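Local coordinates for penicillin-binding protein PbpB (Mycobacterium tuberculosis, PDB 6KGU) that cross-links the peptide chains of peptidoglycan as a penicillin-sensitive transpeptidase in mycobacterial cell-wall synthesis, and is inactivated by beta-lactams such as aztreonam, at residues 212-224 with 231-243. Sequence-based numbering, arbitrary orientation.
Sequences AKNLSGAHNVSAV and GEVLAMANDNTFD
S222 faces N238 as a non-hydrogen-bonded pair, their CA atoms 4.1 Å apart, in a hairpin whose strands 220-224 and 235-238 run almost exactly antiparallel with axes 4.7 Å apart. Two backbone bonds close the A223–A237 pair: A223 N to A237 O and A237 N to A223 O. Two residues along each strand, at the next hydrogen-bonding position, the pattern changes. D239 N still donates to V221 O, but the return bond runs from V221 N to the carboxylate oxygen D239 OD1 (2.8 Å, 162° at the hydrogen), a side chain replacing a main-chain carbonyl. D239 has chi1 72°, with CG between its own N and carbonyl carbon, which turns the carboxylate back to the V221 amide; OD1 receives that amide from above the carboxylate plane, 52° out of it. The other oxygen, OD2, takes a water that also donates to H219 O. K213, on the last turns of helix 199-216, passes obliquely over this carboxylate: its aliphatic stem does the touching, CG lying 3.4 Å from D239 OD2, while NZ stops at 4.6 Å from OD2, beyond salt-bridge range. On the sheet face carrying S222 and N238, V224 and M236 lie side by side, V224 CG2 meeting M236 CG at 4.1 Å; A260 touches both, and helix 390-401 also packs on this face. At the strand's end, N238 ND2 bonds the carbonyl O of D239, the next residue, nearly straight; the acceptor lies in the N238 amide plane, the donor above the carbonyl plane. The hairpin edges the antiparallel sheet of the transpeptidase domain, strand 220-227 pairing next with 509-516. The buried D239 carboxylate thus joins the start of strand 220-227 directly and the 217-219 turn through water, and K213's nearby ammonium probably favours its charge.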
ATOM      1  N   ALA A 212      -8.205 -13.014   5.392  1.00 25.55           N
ATOM      2  CA  ALA A 212      -8.730 -11.765   5.950  1.00 31.69           C
ATOM      3  C   ALA A 212     -10.067 -11.406   5.313  1.00 25.54           C
ATOM      4  O   ALA A 212     -10.997 -10.950   5.994  1.00 27.63           O
ATOM      5  CB  ALA A 212      -7.732 -10.624   5.749  1.00 27.57           C
ATOM      6  N   LYS A 213     -10.191 -11.633   4.008  1.00 28.15           N
ATOM      7  CA  LYS A 213     -11.451 -11.350   3.334  1.00 26.82           C
ATOM      8  C   LYS A 213     -12.553 -12.270   3.846  1.00 31.16           C
ATOM      9  O   LYS A 213     -13.650 -11.802   4.188  1.00 29.14           O
ATOM     10  CB  LYS A 213     -11.274 -11.477   1.823  1.00 28.78           C
ATOM     11  CG  LYS A 213     -12.460 -10.964   0.989  1.00 29.69           C
ATOM     12  CD  LYS A 213     -13.492 -12.053   0.729  1.00 32.12           C
ATOM     13  CE  LYS A 213     -14.534 -11.613  -0.292  1.00 31.56           C
ATOM     14  NZ  LYS A 213     -15.588 -12.617  -0.404  1.00 35.33           N
ATOM     15  N   ASN A 214     -12.273 -13.583   3.919  1.00 28.90           N
ATOM     16  CA  ASN A 214     -13.258 -14.544   4.425  1.00 33.39           C
ATOM     17  C   ASN A 214     -13.639 -14.262   5.878  1.00 31.58           C
ATOM     18  O   ASN A 214     -14.816 -14.341   6.239  1.00 36.27           O
ATOM     19  CB  ASN A 214     -12.724 -15.974   4.304  1.00 25.48           C
ATOM     20  CG  ASN A 214     -12.418 -16.370   2.873  1.00 33.84           C
ATOM     21  OD1 ASN A 214     -12.813 -15.688   1.931  1.00 34.53           O
ATOM     22  ND2 ASN A 214     -11.714 -17.493   2.701  1.00 31.64           N
ATOM     23  N   LEU A 215     -12.662 -13.936   6.729  1.00 32.50           N
ATOM     24  CA  LEU A 215     -12.960 -13.760   8.152  1.00 30.25           C
ATOM     25  C   LEU A 215     -13.701 -12.460   8.424  1.00 40.20           C
ATOM     26  O   LEU A 215     -14.622 -12.428   9.253  1.00 34.56           O
ATOM     27  CB  LEU A 215     -11.674 -13.794   8.972  1.00 32.55           C
ATOM     28  CG  LEU A 215     -11.032 -15.167   9.172  1.00 34.50           C
ATOM     29  CD1 LEU A 215      -9.733 -15.036   9.944  1.00 38.41           C
ATOM     30  CD2 LEU A 215     -11.975 -16.086   9.911  1.00 35.27           C
ATOM     31  N   SER A 216     -13.284 -11.364   7.777  1.00 33.99           N
ATOM     32  CA  SER A 216     -13.874 -10.056   8.044  1.00 33.15           C
ATOM     33  C   SER A 216     -15.217  -9.850   7.358  1.00 29.92           C
ATOM     34  O   SER A 216     -15.934  -8.906   7.715  1.00 31.98           O
ATOM     35  CB  SER A 216     -12.932  -8.949   7.583  1.00 30.26           C
ATOM     36  OG  SER A 216     -12.879  -8.951   6.165  1.00 31.64           O
ATOM     37  N   GLY A 217     -15.567 -10.680   6.375  1.00 32.26           N
ATOM     38  CA  GLY A 217     -16.763 -10.396   5.598  1.00 27.41           C
ATOM     39  C   GLY A 217     -16.639  -9.232   4.638  1.00 33.67           C
ATOM     40  O   GLY A 217     -17.645  -8.827   4.045  1.00 28.55           O
ATOM     41  N   ALA A 218     -15.432  -8.680   4.461  1.00 29.81           N
ATOM     42  CA  ALA A 218     -15.227  -7.582   3.522  1.00 28.93           C
ATOM     43  C   ALA A 218     -15.553  -8.012   2.090  1.00 31.27           C
ATOM     44  O   ALA A 218     -15.437  -9.187   1.726  1.00 30.95           O
ATOM     45  CB  ALA A 218     -13.774  -7.086   3.603  1.00 29.57           C
ATOM     46  N   HIS A 219     -15.946  -7.036   1.267  1.00 30.41           N
ATOM     47  CA  HIS A 219     -16.175  -7.287  -0.157  1.00 33.85           C
ATOM     48  C   HIS A 219     -14.880  -7.589  -0.890  1.00 31.93           C
ATOM     49  O   HIS A 219     -14.893  -8.272  -1.916  1.00 31.68           O
ATOM     50  CB  HIS A 219     -16.819  -6.078  -0.844  1.00 31.80           C
ATOM     51  CG  HIS A 219     -18.245  -5.833  -0.474  1.00 52.73           C
ATOM     52  ND1 HIS A 219     -18.872  -4.625  -0.716  1.00 60.49           N
ATOM     53  CD2 HIS A 219     -19.175  -6.634   0.099  1.00 53.45           C
ATOM     54  CE1 HIS A 219     -20.122  -4.691  -0.292  1.00 67.38           C
ATOM     55  NE2 HIS A 219     -20.333  -5.899   0.201  1.00 65.61           N
ATOM     56  N   ASN A 220     -13.767  -7.022  -0.436  1.00 31.50           N
ATOM     57  CA  ASN A 220     -12.475  -7.357  -1.019  1.00 35.06           C
ATOM     58  C   ASN A 220     -11.385  -6.854  -0.085  1.00 29.19           C
ATOM     59  O   ASN A 220     -11.637  -6.022   0.787  1.00 26.76           O
ATOM     60  CB  ASN A 220     -12.315  -6.787  -2.436  1.00 38.92           C
ATOM     61  CG  ASN A 220     -12.771  -5.367  -2.546  1.00 41.89           C
ATOM     62  OD1 ASN A 220     -13.912  -5.079  -2.948  1.00 40.90           O
ATOM     63  ND2 ASN A 220     -11.884  -4.449  -2.189  1.00 38.23           N
ATOM     64  N   VAL A 221     -10.186  -7.411  -0.244  1.00 26.70           N
ATOM     65  CA  VAL A 221      -9.040  -7.098   0.608  1.00 24.34           C
ATOM     66  C   VAL A 221      -7.824  -7.019  -0.303  1.00 26.32           C
ATOM     67  O   VAL A 221      -7.721  -7.765  -1.278  1.00 28.82           O
ATOM     68  CB  VAL A 221      -8.833  -8.158   1.730  1.00 27.25           C
ATOM     69  CG1 VAL A 221      -7.529  -7.900   2.585  1.00 24.30           C
ATOM     70  CG2 VAL A 221     -10.029  -8.192   2.666  1.00 25.30           C
ATOM     71  N   SER A 222      -6.901  -6.119   0.009  1.00 24.74           N
ATOM     72  CA  SER A 222      -5.648  -6.082  -0.723  1.00 25.73           C
ATOM     73  C   SER A 222      -4.554  -5.627   0.230  1.00 26.66           C
ATOM     74  O   SER A 222      -4.826  -5.053   1.286  1.00 27.84           O
ATOM     75  CB  SER A 222      -5.744  -5.172  -1.949  1.00 30.62           C
ATOM     76  OG  SER A 222      -6.124  -3.890  -1.533  1.00 37.95           O
ATOM     77  N   ALA A 223      -3.310  -5.921  -0.142  1.00 22.13           N
ATOM     78  CA  ALA A 223      -2.161  -5.657   0.707  1.00 26.60           C
ATOM     79  C   ALA A 223      -0.931  -5.483  -0.177  1.00 27.82           C
ATOM     80  O   ALA A 223      -0.798  -6.124  -1.228  1.00 29.00           O
ATOM     81  CB  ALA A 223      -1.915  -6.781   1.743  1.00 22.06           C
ATOM     82  N   VAL A 224      -0.034  -4.611   0.266  1.00 24.90           N
ATOM     83  CA  VAL A 224       1.214  -4.319  -0.432  1.00 26.68           C
ATOM     84  C   VAL A 224       2.332  -4.350   0.600  1.00 28.53           C
ATOM     85  O   VAL A 224       2.179  -3.807   1.700  1.00 26.14           O
ATOM     86  CB  VAL A 224       1.166  -2.942  -1.137  1.00 30.77           C
ATOM     87  CG1 VAL A 224       2.575  -2.531  -1.647  1.00 25.64           C
ATOM     88  CG2 VAL A 224       0.120  -2.952  -2.289  1.00 27.48           C
ATOM     89  N   GLY A 231      11.938   0.788  -1.692  1.00 30.35           N
ATOM     90  CA  GLY A 231      10.588   0.863  -2.229  1.00 26.40           C
ATOM     91  C   GLY A 231      10.256  -0.190  -3.258  1.00 29.02           C
ATOM     92  O   GLY A 231       9.220  -0.090  -3.923  1.00 31.04           O
ATOM     93  N   GLU A 232      11.085  -1.217  -3.402  1.00 28.62           N
ATOM     94  CA  GLU A 232      10.738  -2.292  -4.311  1.00 30.14           C
ATOM     95  C   GLU A 232       9.512  -3.024  -3.783  1.00 29.59           C
ATOM     96  O   GLU A 232       9.303  -3.134  -2.572  1.00 29.35           O
ATOM     97  CB  GLU A 232      11.915  -3.253  -4.494  1.00 30.08           C
ATOM     98  CG  GLU A 232      13.090  -2.650  -5.266  1.00 34.02           C
ATOM     99  CD  GLU A 232      14.188  -3.658  -5.584  1.00 40.39           C
ATOM    100  OE1 GLU A 232      14.366  -4.639  -4.823  1.00 37.71           O
ATOM    101  OE2 GLU A 232      14.878  -3.463  -6.609  1.00 50.76           O
ATOM    102  N   VAL A 233       8.683  -3.494  -4.711  1.00 29.20           N
ATOM    103  CA  VAL A 233       7.456  -4.210  -4.372  1.00 23.76           C
ATOM    104  C   VAL A 233       7.798  -5.672  -4.102  1.00 28.46           C
ATOM    105  O   VAL A 233       8.100  -6.429  -5.031  1.00 25.87           O
ATOM    106  CB  VAL A 233       6.417  -4.092  -5.487  1.00 27.34           C
ATOM    107  CG1 VAL A 233       5.197  -4.951  -5.149  1.00 26.49           C
ATOM    108  CG2 VAL A 233       6.037  -2.606  -5.702  1.00 24.85           C
ATOM    109  N   LEU A 234       7.735  -6.074  -2.830  1.00 24.62           N
ATOM    110  CA  LEU A 234       8.025  -7.458  -2.441  1.00 26.83           C
ATOM    111  C   LEU A 234       6.787  -8.351  -2.475  1.00 26.93           C
ATOM    112  O   LEU A 234       6.908  -9.567  -2.661  1.00 31.56           O
ATOM    113  CB  LEU A 234       8.632  -7.491  -1.031  1.00 26.51           C
ATOM    114  CG  LEU A 234       9.957  -6.741  -0.795  1.00 32.02           C
ATOM    115  CD1 LEU A 234      10.527  -7.048   0.587  1.00 29.84           C
ATOM    116  CD2 LEU A 234      10.989  -7.079  -1.885  1.00 32.23           C
ATOM    117  N   ALA A 235       5.605  -7.782  -2.268  1.00 28.80           N
ATOM    118  CA  ALA A 235       4.352  -8.520  -2.385  1.00 31.03           C
ATOM    119  C   ALA A 235       3.253  -7.535  -2.755  1.00 30.01           C
ATOM    120  O   ALA A 235       3.246  -6.398  -2.275  1.00 25.71           O
ATOM    121  CB  ALA A 235       3.980  -9.251  -1.082  1.00 23.91           C
ATOM    122  N   MET A 236       2.324  -7.980  -3.601  1.00 26.77           N
ATOM    123  CA  MET A 236       1.159  -7.170  -3.951  1.00 27.45           C
ATOM    124  C   MET A 236       0.040  -8.169  -4.203  1.00 26.07           C
ATOM    125  O   MET A 236       0.137  -8.982  -5.128  1.00 26.51           O
ATOM    126  CB  MET A 236       1.438  -6.295  -5.183  1.00 25.20           C
ATOM    127  CG  MET A 236       0.298  -5.385  -5.617  1.00 34.13           C
ATOM    128  SD  MET A 236       0.707  -4.332  -7.049  1.00 30.71           S
ATOM    129  CE  MET A 236       1.564  -2.985  -6.223  1.00 26.96           C
ATOM    130  N   ALA A 237      -0.995  -8.143  -3.375  1.00 25.45           N
ATOM    131  CA  ALA A 237      -2.006  -9.189  -3.439  1.00 28.67           C
ATOM    132  C   ALA A 237      -3.402  -8.636  -3.200  1.00 27.64           C
ATOM    133  O   ALA A 237      -3.594  -7.649  -2.485  1.00 27.44           O
ATOM    134  CB  ALA A 237      -1.731 -10.298  -2.419  1.00 23.64           C
ATOM    135  N   ASN A 238      -4.378  -9.305  -3.808  1.00 27.06           N
ATOM    136  CA  ASN A 238      -5.780  -9.094  -3.503  1.00 25.61           C
ATOM    137  C   ASN A 238      -6.428 -10.452  -3.300  1.00 27.39           C
ATOM    138  O   ASN A 238      -5.853 -11.487  -3.644  1.00 26.63           O
ATOM    139  CB  ASN A 238      -6.489  -8.309  -4.611  1.00 26.51           C
ATOM    140  CG  ASN A 238      -6.051  -8.750  -5.979  1.00 29.01           C
ATOM    141  OD1 ASN A 238      -5.190  -8.117  -6.604  1.00 28.18           O
ATOM    142  ND2 ASN A 238      -6.625  -9.863  -6.455  1.00 29.46           N
ATOM    143  N   ASP A 239      -7.624 -10.439  -2.714  1.00 30.62           N
ATOM    144  CA  ASP A 239      -8.389 -11.668  -2.565  1.00 27.32           C
ATOM    145  C   ASP A 239      -8.975 -12.076  -3.915  1.00 32.11           C
ATOM    146  O   ASP A 239      -9.035 -11.280  -4.859  1.00 27.74           O
ATOM    147  CB  ASP A 239      -9.518 -11.471  -1.554  1.00 29.88           C
ATOM    148  CG  ASP A 239     -10.631 -10.584  -2.098  1.00 37.47           C
ATOM    149  OD1 ASP A 239     -10.395  -9.359  -2.280  1.00 36.43           O
ATOM    150  OD2 ASP A 239     -11.742 -11.111  -2.329  1.00 31.73           O
ATOM    151  N   ASN A 240      -9.413 -13.336  -3.998  1.00 27.04           N
ATOM    152  CA  ASN A 240     -10.238 -13.801  -5.117  1.00 28.05           C
ATOM    153  C   ASN A 240      -9.479 -13.762  -6.450  1.00 29.21           C
ATOM    154  O   ASN A 240     -10.080 -13.525  -7.504  1.00 30.01           O
ATOM    155  CB  ASN A 240     -11.527 -12.973  -5.216  1.00 33.46           C
ATOM    156  CG  ASN A 240     -12.612 -13.653  -6.044  1.00 36.98           C
ATOM    157  OD1 ASN A 240     -12.671 -14.883  -6.111  1.00 31.74           O
ATOM    158  ND2 ASN A 240     -13.475 -12.852  -6.679  1.00 30.08           N
ATOM    159  N   THR A 241      -8.157 -13.978  -6.408  1.00 27.10           N
ATOM    160  CA  THR A 241      -7.312 -13.804  -7.586  1.00 24.15           C
ATOM    161  C   THR A 241      -7.541 -14.930  -8.584  1.00 34.27           C
ATOM    162  O   THR A 241      -7.524 -16.112  -8.222  1.00 29.01           O
ATOM    163  CB  THR A 241      -5.838 -13.779  -7.193  1.00 27.35           C
ATOM    164  OG1 THR A 241      -5.611 -12.772  -6.196  1.00 30.87           O
ATOM    165  CG2 THR A 241      -4.974 -13.481  -8.410  1.00 27.71           C
ATOM    166  N   PHE A 242      -7.687 -14.567  -9.857  1.00 30.61           N
ATOM    167  CA  PHE A 242      -7.983 -15.560 -10.877  1.00 31.08           C
ATOM    168  C   PHE A 242      -6.789 -16.486 -11.118  1.00 32.72           C
ATOM    169  O   PHE A 242      -5.659 -16.250 -10.672  1.00 30.90           O
ATOM    170  CB  PHE A 242      -8.383 -14.884 -12.181  1.00 26.44           C
ATOM    171  CG  PHE A 242      -7.217 -14.434 -13.028  1.00 30.14           C
ATOM    172  CD1 PHE A 242      -6.335 -13.461 -12.569  1.00 28.31           C
ATOM    173  CD2 PHE A 242      -7.027 -14.957 -14.294  1.00 30.72           C
ATOM    174  CE1 PHE A 242      -5.273 -13.018 -13.356  1.00 29.46           C
ATOM    175  CE2 PHE A 242      -5.974 -14.524 -15.081  1.00 30.78           C
ATOM    176  CZ  PHE A 242      -5.094 -13.542 -14.608  1.00 30.68           C
ATOM    177  N   ASP A 243      -7.055 -17.553 -11.861  1.00 30.30           N
ATOM    178  CA  ASP A 243      -6.020 -18.533 -12.174  1.00 26.98           C
ATOM    179  C   ASP A 243      -5.729 -18.488 -13.666  1.00 29.36           C
ATOM    180  O   ASP A 243      -6.537 -18.992 -14.464  1.00 33.30           O
ATOM    181  CB  ASP A 243      -6.468 -19.935 -11.754  1.00 32.27           C
ATOM    182  CG  ASP A 243      -5.411 -20.993 -11.996  1.00 37.58           C
ATOM    183  OD1 ASP A 243      -4.364 -20.712 -12.631  1.00 35.08           O
ATOM    184  OD2 ASP A 243      -5.651 -22.127 -11.560  1.00 41.42           O
TER
HETATM  185  O   HOH W   1     -13.500  -9.789  -3.888  1.00 36.50           O